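Local coordinates for dihydropteroate synthase (Stenotrophomonas maltophilia, PDB 7L6P), which probably catalyses the condensation of 4-aminobenzoate with 6-hydroxymethyl-7,8-dihydropterin diphosphate to give 7,8-dihydropteroate, a precursor of folate, at residues A[227-232]-A[263-268]; A[256-261]-A[278-283]. All blocks are in the same frame, centred on the assembly; numbering follows the deposited sequence.

Contact 1 (A[227-232]-A[263-268])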
ATOM      1  N   MET A 227      -9.526  -9.503  14.612  1.00 51.33           N
ATOM      2  CA  MET A 227     -10.148  -8.331  14.037  1.00 50.23           C
ATOM      3  C   MET A 227     -10.101  -8.435  12.521  1.00 51.46           C
ATOM      4  O   MET A 227      -9.029  -8.628  11.938  1.00 50.56           O
ATOM      5  CB  MET A 227      -9.454  -7.054  14.503  1.00 50.02           C
ATOM      6  CG  MET A 227     -10.143  -5.771  14.002  1.00 48.43           C
ATOM      7  SD  MET A 227      -9.629  -4.322  14.935  1.00 47.98           S
ATOM      8  CE  MET A 227      -7.827  -4.514  14.801  1.00 48.52           C
ATOM      9  N   LEU A 228     -11.261  -8.291  11.895  1.00 49.29           N
ATOM     10  CA  LEU A 228     -11.389  -8.292  10.457  1.00 50.06           C
ATOM     11  C   LEU A 228     -11.609  -6.860   9.986  1.00 55.84           C
ATOM     12  O   LEU A 228     -12.421  -6.121  10.566  1.00 52.58           O
ATOM     13  CB  LEU A 228     -12.553  -9.195  10.041  1.00 52.37           C
ATOM     14  CG  LEU A 228     -12.893  -9.326   8.551  1.00 56.49           C
ATOM     15  CD1 LEU A 228     -13.504 -10.704   8.261  1.00 57.24           C
ATOM     16  CD2 LEU A 228     -13.855  -8.223   8.122  1.00 54.61           C
ATOM     17  N   ALA A 229     -10.915  -6.473   8.915  1.00 53.39           N
ATOM     18  CA  ALA A 229     -11.031  -5.114   8.396  1.00 47.93           C
ATOM     19  C   ALA A 229     -11.412  -5.181   6.933  1.00 52.53           C
ATOM     20  O   ALA A 229     -10.798  -5.925   6.158  1.00 53.65           O
ATOM     21  CB  ALA A 229      -9.736  -4.321   8.570  1.00 48.47           C
ATOM     22  N   GLY A 230     -12.435  -4.418   6.566  1.00 54.90           N
ATOM     23  CA  GLY A 230     -12.864  -4.315   5.193  1.00 51.27           C
ATOM     24  C   GLY A 230     -13.078  -2.880   4.761  1.00 57.26           C
ATOM     25  O   GLY A 230     -13.999  -2.206   5.251  1.00 53.08           O
ATOM     26  N   LEU A 231     -12.212  -2.394   3.859  1.00 53.01           N
ATOM     27  CA  LEU A 231     -12.352  -1.064   3.284  1.00 51.54           C
ATOM     28  C   LEU A 231     -12.300  -1.111   1.763  1.00 52.81           C
ATOM     29  O   LEU A 231     -12.096  -0.077   1.132  1.00 53.89           O
ATOM     30  CB  LEU A 231     -11.257  -0.120   3.777  1.00 52.43           C
ATOM     31  CG  LEU A 231     -11.071   0.206   5.247  1.00 55.92           C
ATOM     32  CD1 LEU A 231      -9.859  -0.557   5.766  1.00 53.31           C
ATOM     33  CD2 LEU A 231     -10.876   1.701   5.426  1.00 55.61           C
ATOM     34  N   SER A 232     -12.482  -2.285   1.169  1.00 55.54           N
ATOM     35  CA  SER A 232     -12.235  -2.465  -0.256  1.00 54.35           C
ATOM     36  C   SER A 232     -13.138  -1.564  -1.097  1.00 54.12           C
ATOM     37  O   SER A 232     -14.368  -1.679  -1.045  1.00 52.92           O
ATOM     38  CB  SER A 232     -12.426  -3.934  -0.633  1.00 51.23           C
ATOM     39  OG  SER A 232     -12.111  -4.159  -2.000  1.00 54.06           O
ATOM     40  N   ARG A 263      -2.029  -2.314  12.107  1.00 52.81           N
ATOM     41  CA  ARG A 263      -2.632  -1.903  13.362  1.00 51.90           C
ATOM     42  C   ARG A 263      -3.507  -2.988  13.973  1.00 54.76           C
ATOM     43  O   ARG A 263      -4.281  -2.708  14.891  1.00 57.20           O
ATOM     44  CB  ARG A 263      -3.394  -0.594  13.160  1.00 51.95           C
ATOM     45  CG  ARG A 263      -2.482   0.422  12.498  1.00 53.89           C
ATOM     46  CD  ARG A 263      -2.850   1.882  12.681  1.00 50.13           C
ATOM     47  NE  ARG A 263      -1.807   2.696  12.063  1.00 50.33           N
ATOM     48  CZ  ARG A 263      -1.516   3.937  12.422  1.00 51.03           C
ATOM     49  NH1 ARG A 263      -2.212   4.566  13.361  1.00 48.86           N
ATOM     50  NH2 ARG A 263      -0.461   4.534  11.879  1.00 41.27           N
ATOM     51  N   GLY A 264      -3.378  -4.224  13.506  1.00 53.96           N
ATOM     52  CA  GLY A 264      -3.845  -5.390  14.228  1.00 49.00           C
ATOM     53  C   GLY A 264      -4.858  -6.249  13.512  1.00 53.00           C
ATOM     54  O   GLY A 264      -5.195  -7.322  14.035  1.00 57.78           O
ATOM     55  N   ALA A 265      -5.379  -5.834  12.357  1.00 49.20           N
ATOM     56  CA  ALA A 265      -6.314  -6.671  11.616  1.00 48.15           C
ATOM     57  C   ALA A 265      -5.610  -7.934  11.149  1.00 56.08           C
ATOM     58  O   ALA A 265      -4.508  -7.869  10.587  1.00 52.91           O
ATOM     59  CB  ALA A 265      -6.855  -5.914  10.411  1.00 47.71           C
ATOM     60  N   ARG A 266      -6.229  -9.088  11.386  1.00 55.24           N
ATOM     61  CA  ARG A 266      -5.663 -10.332  10.895  1.00 56.26           C
ATOM     62  C   ARG A 266      -6.460 -10.955   9.753  1.00 57.28           C
ATOM     63  O   ARG A 266      -5.988 -11.927   9.148  1.00 58.13           O
ATOM     64  CB  ARG A 266      -5.507 -11.339  12.033  1.00 56.77           C
ATOM     65  CG  ARG A 266      -4.237 -11.109  12.866  1.00 64.14           C
ATOM     66  CD  ARG A 266      -2.972 -11.124  11.975  1.00 65.74           C
ATOM     67  NE  ARG A 266      -1.798 -10.590  12.664  1.00 62.09           N
ATOM     68  CZ  ARG A 266      -1.426  -9.313  12.621  1.00 62.26           C
ATOM     69  NH1 ARG A 266      -2.108  -8.406  11.919  1.00 56.21           N
ATOM     70  NH2 ARG A 266      -0.359  -8.926  13.314  1.00 65.12           N
ATOM     71  N   ILE A 267      -7.619 -10.405   9.406  1.00 50.79           N
ATOM     72  CA  ILE A 267      -8.282 -10.741   8.157  1.00 55.23           C
ATOM     73  C   ILE A 267      -8.660  -9.440   7.460  1.00 54.54           C
ATOM     74  O   ILE A 267      -9.148  -8.500   8.101  1.00 55.57           O
ATOM     75  CB  ILE A 267      -9.523 -11.625   8.371  1.00 52.55           C
ATOM     76  CG1 ILE A 267      -9.167 -12.877   9.169  1.00 51.91           C
ATOM     77  CG2 ILE A 267     -10.142 -12.013   7.023  1.00 52.85           C
ATOM     78  CD1 ILE A 267     -10.363 -13.819   9.387  1.00 49.73           C
ATOM     79  N   VAL A 268      -8.450  -9.392   6.149  1.00 51.21           N
ATOM     80  CA  VAL A 268      -8.898  -8.278   5.326  1.00 50.04           C
ATOM     81  C   VAL A 268      -9.856  -8.817   4.283  1.00 48.94           C
ATOM     82  O   VAL A 268      -9.635  -9.885   3.702  1.00 50.09           O
ATOM     83  CB  VAL A 268      -7.730  -7.514   4.672  1.00 50.80           C
ATOM     84  CG1 VAL A 268      -6.984  -6.687   5.729  1.00 48.04           C
ATOM     85  CG2 VAL A 268      -6.783  -8.473   3.950  1.00 46.42           C
TER
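Met227 lays its methyl over one face of the Gly264–Ala265 peptide, with CE 3.7 Å from Gly264 C. The thioether chain leaves the backbone with CG anti to N (chi1 -176°) and bends only at chi3, which brings CE round to that peptide. The contact joins the last two strands of the TIM barrel, parallel neighbours linked by a crossover that contains helices 235-241 and 250-262. On the inner face of the sheet Leu228 CD1 rests 3.8 Å from Ile267 CG2, the two chains crossing at a slant beside Met31; the side chain of Leu228 lies about 6 Å from the imidazole bound in the active site. On the outer face, Ala229 CB meets Ala265 CB at 3.8 Å, and Ala229 and Val268 both pack on helix 250-262. Met227 O accepts two N-H groups, a bond of 2.9 Å from Arg266 N and a weak one of 3.4 Å from Ile267 N. Ala229 N donates a 2.8 Å hydrogen bond to Ile267 O, with an N-H...O angle of 164°. The guanidinium of Arg266 keeps Ala265 O close to its own plane, at 2.8 Å from NH1, although NH1 itself stands above the plane of that carbonyl.

Contact 2 (A[256-261]-A[278-283])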
ATOM      1  N   ALA A 256      -5.004   1.048   2.396  1.00 48.64           N
ATOM      2  CA  ALA A 256      -5.854   0.997   3.577  1.00 47.64           C
ATOM      3  C   ALA A 256      -5.709  -0.342   4.273  1.00 47.20           C
ATOM      4  O   ALA A 256      -5.575  -0.404   5.503  1.00 47.80           O
ATOM      5  CB  ALA A 256      -7.308   1.271   3.192  1.00 45.34           C
ATOM      6  N   HIS A 257      -5.702  -1.428   3.502  1.00 49.48           N
ATOM      7  CA  HIS A 257      -5.637  -2.745   4.129  1.00 48.45           C
ATOM      8  C   HIS A 257      -4.265  -3.038   4.730  1.00 49.95           C
ATOM      9  O   HIS A 257      -4.184  -3.697   5.767  1.00 53.64           O
ATOM     10  CB  HIS A 257      -6.042  -3.812   3.115  1.00 47.70           C
ATOM     11  CG  HIS A 257      -7.500  -3.785   2.813  1.00 51.03           C
ATOM     12  ND1 HIS A 257      -8.001  -3.723   1.532  1.00 49.77           N
ATOM     13  CD2 HIS A 257      -8.574  -3.764   3.644  1.00 52.40           C
ATOM     14  CE1 HIS A 257      -9.323  -3.666   1.583  1.00 51.40           C
ATOM     15  NE2 HIS A 257      -9.694  -3.683   2.851  1.00 54.32           N
ATOM     16  N   LEU A 258      -3.186  -2.551   4.120  1.00 46.25           N
ATOM     17  CA  LEU A 258      -1.869  -2.679   4.741  1.00 48.47           C
ATOM     18  C   LEU A 258      -1.840  -1.982   6.091  1.00 49.78           C
ATOM     19  O   LEU A 258      -1.343  -2.535   7.084  1.00 48.53           O
ATOM     20  CB  LEU A 258      -0.784  -2.113   3.813  1.00 45.70           C
ATOM     21  CG  LEU A 258       0.657  -2.085   4.300  1.00 45.95           C
ATOM     22  CD1 LEU A 258       1.076  -3.431   4.879  1.00 47.15           C
ATOM     23  CD2 LEU A 258       1.561  -1.738   3.112  1.00 48.91           C
ATOM     24  N   ILE A 259      -2.355  -0.749   6.139  1.00 48.74           N
ATOM     25  CA  ILE A 259      -2.403  -0.001   7.391  1.00 49.30           C
ATOM     26  C   ILE A 259      -3.262  -0.724   8.410  1.00 48.97           C
ATOM     27  O   ILE A 259      -2.928  -0.777   9.597  1.00 49.42           O
ATOM     28  CB  ILE A 259      -2.929   1.425   7.142  1.00 50.44           C
ATOM     29  CG1 ILE A 259      -1.985   2.189   6.204  1.00 48.59           C
ATOM     30  CG2 ILE A 259      -3.190   2.158   8.469  1.00 45.00           C
ATOM     31  CD1 ILE A 259      -2.582   3.493   5.678  1.00 49.29           C
ATOM     32  N   ALA A 260      -4.407  -1.247   7.977  1.00 51.96           N
ATOM     33  CA  ALA A 260      -5.274  -1.992   8.886  1.00 47.77           C
ATOM     34  C   ALA A 260      -4.544  -3.189   9.474  1.00 51.30           C
ATOM     35  O   ALA A 260      -4.721  -3.517  10.655  1.00 55.10           O
ATOM     36  CB  ALA A 260      -6.542  -2.437   8.157  1.00 44.63           C
ATOM     37  N   VAL A 261      -3.741  -3.879   8.658  1.00 48.09           N
ATOM     38  CA  VAL A 261      -2.998  -5.035   9.151  1.00 47.77           C
ATOM     39  C   VAL A 261      -1.883  -4.597  10.092  1.00 52.38           C
ATOM     40  O   VAL A 261      -1.639  -5.221  11.136  1.00 49.82           O
ATOM     41  CB  VAL A 261      -2.484  -5.863   7.970  1.00 51.28           C
ATOM     42  CG1 VAL A 261      -1.421  -6.900   8.433  1.00 50.12           C
ATOM     43  CG2 VAL A 261      -3.651  -6.527   7.298  1.00 45.79           C
ATOM     44  N   ASP A 278      -0.036  -9.371  -2.739  1.00 56.74           N
ATOM     45  CA  ASP A 278       1.285  -8.846  -3.084  1.00 55.30           C
ATOM     46  C   ASP A 278       1.756  -7.829  -2.054  1.00 55.32           C
ATOM     47  O   ASP A 278       2.929  -7.834  -1.665  1.00 58.27           O
ATOM     48  CB  ASP A 278       1.280  -8.210  -4.481  1.00 54.53           C
ATOM     49  CG  ASP A 278       1.222  -9.239  -5.612  1.00 59.68           C
ATOM     50  OD1 ASP A 278       1.115 -10.455  -5.327  1.00 58.51           O
ATOM     51  OD2 ASP A 278       1.275  -8.822  -6.804  1.00 58.07           O
ATOM     52  N   ALA A 279       0.867  -6.928  -1.625  1.00 51.41           N
ATOM     53  CA  ALA A 279       1.239  -5.977  -0.579  1.00 53.59           C
ATOM     54  C   ALA A 279       1.578  -6.680   0.742  1.00 56.13           C
ATOM     55  O   ALA A 279       2.543  -6.306   1.423  1.00 53.12           O
ATOM     56  CB  ALA A 279       0.114  -4.971  -0.363  1.00 48.42           C
ATOM     57  N   LEU A 280       0.782  -7.682   1.140  1.00 54.38           N
ATOM     58  CA  LEU A 280       1.028  -8.325   2.432  1.00 57.59           C
ATOM     59  C   LEU A 280       2.331  -9.119   2.429  1.00 57.41           C
ATOM     60  O   LEU A 280       3.006  -9.199   3.465  1.00 57.05           O
ATOM     61  CB  LEU A 280      -0.167  -9.198   2.839  1.00 53.32           C
ATOM     62  CG  LEU A 280      -1.393  -8.345   3.231  1.00 55.36           C
ATOM     63  CD1 LEU A 280      -2.609  -9.140   3.762  1.00 52.46           C
ATOM     64  CD2 LEU A 280      -0.980  -7.291   4.250  1.00 56.44           C
ATOM     65  N   LYS A 281       2.725  -9.676   1.274  1.00 56.97           N
ATOM     66  CA  LYS A 281       3.999 -10.383   1.206  1.00 53.12           C
ATOM     67  C   LYS A 281       5.159  -9.415   1.408  1.00 56.32           C
ATOM     68  O   LYS A 281       6.108  -9.720   2.144  1.00 55.85           O
ATOM     69  CB  LYS A 281       4.123 -11.119  -0.121  1.00 54.64           C
ATOM     70  CG  LYS A 281       3.223 -12.336  -0.212  1.00 56.21           C
ATOM     71  CD  LYS A 281       3.526 -13.124  -1.466  1.00 58.53           C
ATOM     72  CE  LYS A 281       2.740 -14.427  -1.534  1.00 60.73           C
ATOM     73  NZ  LYS A 281       3.154 -15.183  -2.782  1.00 62.47           N
ATOM     74  N   ILE A 282       5.073  -8.217   0.811  1.00 52.57           N
ATOM     75  CA  ILE A 282       6.083  -7.192   1.071  1.00 53.12           C
ATOM     76  C   ILE A 282       6.109  -6.838   2.549  1.00 53.68           C
ATOM     77  O   ILE A 282       7.180  -6.710   3.159  1.00 49.84           O
ATOM     78  CB  ILE A 282       5.845  -5.955   0.186  1.00 52.59           C
ATOM     79  CG1 ILE A 282       5.842  -6.364  -1.294  1.00 53.04           C
ATOM     80  CG2 ILE A 282       6.871  -4.859   0.484  1.00 48.46           C
ATOM     81  CD1 ILE A 282       7.055  -7.183  -1.697  1.00 50.09           C
ATOM     82  N   TRP A 283       4.935  -6.697   3.156  1.00 56.08           N
ATOM     83  CA  TRP A 283       4.888  -6.390   4.577  1.00 52.69           C
ATOM     84  C   TRP A 283       5.581  -7.473   5.384  1.00 51.18           C
ATOM     85  O   TRP A 283       6.457  -7.182   6.207  1.00 52.66           O
ATOM     86  CB  TRP A 283       3.437  -6.226   5.023  1.00 50.91           C
ATOM     87  CG  TRP A 283       3.276  -6.053   6.493  1.00 48.35           C
ATOM     88  CD1 TRP A 283       2.521  -6.823   7.336  1.00 48.26           C
ATOM     89  CD2 TRP A 283       3.911  -5.063   7.314  1.00 49.39           C
ATOM     90  NE1 TRP A 283       2.604  -6.335   8.618  1.00 48.48           N
ATOM     91  CE2 TRP A 283       3.459  -5.263   8.634  1.00 48.83           C
ATOM     92  CE3 TRP A 283       4.795  -4.001   7.053  1.00 50.07           C
ATOM     93  CZ2 TRP A 283       3.873  -4.457   9.696  1.00 48.64           C
ATOM     94  CZ3 TRP A 283       5.205  -3.198   8.108  1.00 47.46           C
ATOM     95  CH2 TRP A 283       4.748  -3.438   9.416  1.00 51.58           C
TER
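Two successive outer helices of the TIM barrel pack here: helix 250-262, which precedes the last barrel strand, and helix 273-287, which follows it. Their axes run in broadly the same direction, crossing at -40° with a closest approach of 10.1 Å, and the interface between the segments is wholly apolar. Leu258 is directed to Trp283 by a first torsion that sets CG anti to the backbone N (chi1 177°). Leu258 CD1 alone makes the approach, 3.7 Å from Trp283 CB and 3.8 Å from Trp283 CG, so it bears on the root of the indole where the ring joins its methylene. Leu258 CD1 also reaches Leu280 CD2, more loosely at 4.4 Å. One turn on, Val261 divides its branches between the two partners. Val261 CG1 comes obliquely to the pyrrole part of the indole, 4.1 Å from Trp283 NE1, the two side chains sliding past each other in opposite directions, while Val261 CG2 meets Leu280 CD2, also at 4.1 Å. Ala28, in a loop, touches both Val261 and Leu280, and Val261 leans inward on Val268 of strand 267-270. Ile282 and Trp283 also touch Ala252 and Arg263 of the second subunit, and Asp278 forms a salt bridge with Arg243 of that subunit; the two helices lie side by side outside the barrel, and both take part in the dimer interface.

How the contacts relate
The two contacts are successive layers of one barrel sector, their centres about 10 Å apart. Contact 1 is in the wall itself, where backbone bonds set the strand register and side chains pack on both faces; contact 2, farther from the chain centre, is side-chain packing between outer helices, without a hydrogen bond across it. Both are buried; the second subunit reaches contact 1 at Arg263 alone but borders much of contact 2. Helix 250-262 and strand 267-270 are consecutive, and a Schellman motif ends the helix at Gly264, with Ala265 N 2.9 Å from Ala260 O. A second tie is made by His257, whose NE2 accepts from Leu231 N at 3.0 Å.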